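PDB 4IVN: transcriptional regulator from Vibrio vulnificus, which binds N-acetylmannosamine 6-phosphate and probably acts as a DNA-binding repressor of the nan operon for sialic acid catabolism. Local coordinates for residues 115-120 with 221-226. Sequence-based numbering, arbitrary orientation.
Sequences KSLARI and EMLVAA
Ile120, on helix 114-126, meets Leu223, on the edge strand 221-224, tip to tip: its CD1 stops 3.4 Å from Leu223 CG, closer than carbon atoms usually come. The torsions account for this reach, since Ile120 sets CG1 anti to its own carbonyl carbon (chi1 -64°) and then extends, carrying the terminal methyl across to the strand. A branched leucine suits the receiving end, because its fork takes the isoleucine methyl against CG and CD2, while the other branch, CD1, meets Leu117 CD1 at 4.0 Å. This apolar side continues into the subunit core, where Val205 of the next strand and Leu250 of helix 237-257 pack on Ile120, and Leu246 on Leu223; Leu117 also packs on Cys94 of the second subunit.

The other side is polar and faces solvent at Arg119, which bends at chi3 and presents its guanidinium side-on to Glu221. NE donates to Glu221 OE2 at 3.0 Å, and NH2 to Glu221 OE1 at 2.9 Å on the syn lone pair. The guanidinium and carboxylate planes lie 33° apart, a twisted version of the two-pronged salt bridge. Glutamate fits here because its methylene CB lies 3.6 Å from Ile120 CG1, while its carboxylate turns out to the arginine.

On this polar side a water donates to Ser116 OG and Glu221 OE1 and accepts from Met222 N at 3.0 Å. Serine suits the place because its short hydroxyl takes the water's hydrogen while its CB lies near Met222 O and Leu223 CD2; OG is also hydrogen-bonded to Asp113 OD2.

Helix 114-126 thus packs against the last strand of the parallel sheet of the SIS fold. Arg119, with a weak, long ion pair from Arg123, probably stabilises buried Glu221 in its ionised form, so the contact joins an apolar seal to a salt bridge whose arginine faces solvent.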
loop_
_atom_site.group_PDB
_atom_site.type_symbol
_atom_site.label_atom_id
_atom_site.label_comp_id
_atom_site.label_asym_id
_atom_site.label_seq_id
_atom_site.Cartn_x
_atom_site.Cartn_y
_atom_site.Cartn_z
ATOM N N LYS A 115 -18.449 0.962 16.254
ATOM C CA LYS A 115 -18.232 1.225 17.685
ATOM C C LYS A 115 -16.724 1.145 18.006
ATOM O O LYS A 115 -16.241 2.030 18.669
ATOM C CB LYS A 115 -19.020 0.267 18.641
ATOM C CG LYS A 115 -20.553 0.303 18.511
ATOM C CD LYS A 115 -21.087 1.726 18.736
ATOM C CE LYS A 115 -22.435 1.768 19.477
ATOM N NZ LYS A 115 -22.811 3.193 19.833
ATOM N N SER A 116 -15.988 0.115 17.534
ATOM C CA SER A 116 -14.538 0.106 17.725
ATOM C C SER A 116 -13.849 1.265 17.069
ATOM O O SER A 116 -12.910 1.792 17.619
ATOM C CB SER A 116 -13.789 -1.167 17.196
ATOM O OG SER A 116 -14.298 -2.392 17.759
ATOM N N LEU A 117 -14.193 1.499 15.791
ATOM C CA LEU A 117 -13.615 2.544 14.978
ATOM C C LEU A 117 -13.682 3.903 15.738
ATOM O O LEU A 117 -12.637 4.616 15.809
ATOM C CB LEU A 117 -14.379 2.637 13.640
ATOM C CG LEU A 117 -13.874 3.735 12.687
ATOM C CD1 LEU A 117 -12.387 3.586 12.316
ATOM C CD2 LEU A 117 -14.750 3.836 11.434
ATOM N N ALA A 118 -14.874 4.262 16.261
ATOM C CA ALA A 118 -15.015 5.568 17.007
ATOM C C ALA A 118 -14.074 5.628 18.211
ATOM O O ALA A 118 -13.385 6.639 18.427
ATOM C CB ALA A 118 -16.475 5.848 17.406
ATOM N N ARG A 119 -13.988 4.515 18.955
ATOM C CA ARG A 119 -13.043 4.489 20.001
ATOM C C ARG A 119 -11.588 4.637 19.549
ATOM O O ARG A 119 -10.808 5.298 20.226
ATOM C CB ARG A 119 -13.191 3.215 20.804
ATOM C CG ARG A 119 -14.291 3.369 21.805
ATOM C CD ARG A 119 -14.095 2.299 22.861
ATOM N NE ARG A 119 -13.873 0.951 22.262
ATOM C CZ ARG A 119 -14.820 0.150 21.824
ATOM N NH1 ARG A 119 -16.124 0.529 21.857
ATOM N NH2 ARG A 119 -14.478 -1.034 21.345
ATOM N N ILE A 120 -11.229 3.976 18.441
ATOM C CA ILE A 120 -9.843 4.027 17.947
ATOM C C ILE A 120 -9.480 5.493 17.523
ATOM O O ILE A 120 -8.391 6.000 17.790
ATOM C CB ILE A 120 -9.647 3.015 16.779
ATOM C CG1 ILE A 120 -9.867 1.574 17.323
ATOM C CG2 ILE A 120 -8.270 3.213 16.142
ATOM C CD1 ILE A 120 -9.925 0.470 16.257
ATOM N N GLU A 221 -7.883 -2.689 20.999
ATOM C CA GLU A 221 -8.916 -2.624 19.998
ATOM C C GLU A 221 -8.477 -3.395 18.737
ATOM O O GLU A 221 -7.273 -3.590 18.538
ATOM C CB GLU A 221 -9.126 -1.160 19.543
ATOM C CG GLU A 221 -9.324 -0.107 20.668
ATOM C CD GLU A 221 -10.706 -0.093 21.376
ATOM O OE1 GLU A 221 -11.608 -0.885 20.958
ATOM O OE2 GLU A 221 -10.890 0.762 22.350
ATOM N N MET A 222 -9.402 -3.751 17.847
ATOM C CA MET A 222 -8.995 -4.415 16.600
ATOM C C MET A 222 -9.858 -3.877 15.464
ATOM O O MET A 222 -11.027 -3.640 15.667
ATOM C CB MET A 222 -9.337 -5.915 16.653
ATOM C CG MET A 222 -8.245 -6.843 17.149
ATOM S SD MET A 222 -8.163 -8.376 16.142
ATOM C CE MET A 222 -6.539 -8.964 16.647
ATOM N N LEU A 223 -9.298 -3.727 14.280
ATOM C CA LEU A 223 -10.142 -3.468 13.091
ATOM C C LEU A 223 -9.767 -4.636 12.198
ATOM O O LEU A 223 -8.622 -4.985 12.151
ATOM C CB LEU A 223 -9.819 -2.142 12.431
ATOM C CG LEU A 223 -10.282 -0.872 13.148
ATOM C CD1 LEU A 223 -10.074 0.351 12.279
ATOM C CD2 LEU A 223 -11.736 -0.973 13.622
ATOM N N VAL A 224 -10.766 -5.274 11.603
ATOM C CA VAL A 224 -10.595 -6.499 10.837
ATOM C C VAL A 224 -10.976 -6.284 9.396
ATOM O O VAL A 224 -12.089 -5.947 9.102
ATOM C CB VAL A 224 -11.445 -7.629 11.488
ATOM C CG1 VAL A 224 -11.463 -8.900 10.604
ATOM C CG2 VAL A 224 -10.904 -7.886 12.905
ATOM N N ALA A 225 -10.055 -6.493 8.482
ATOM C CA ALA A 225 -10.342 -6.395 7.020
ATOM C C ALA A 225 -10.771 -7.788 6.515
ATOM O O ALA A 225 -10.375 -8.813 7.126
ATOM C CB ALA A 225 -8.990 -5.950 6.321
ATOM N N ALA A 226 -11.516 -7.854 5.398
ATOM C CA ALA A 226 -11.916 -9.087 4.786
ATOM C C ALA A 226 -10.760 -9.818 4.156
ATOM O O ALA A 226 -9.644 -9.305 4.060
ATOM C CB ALA A 226 -13.034 -8.845 3.756
HETATM O O HOH W 1 -12.066 -3.166 19.005
#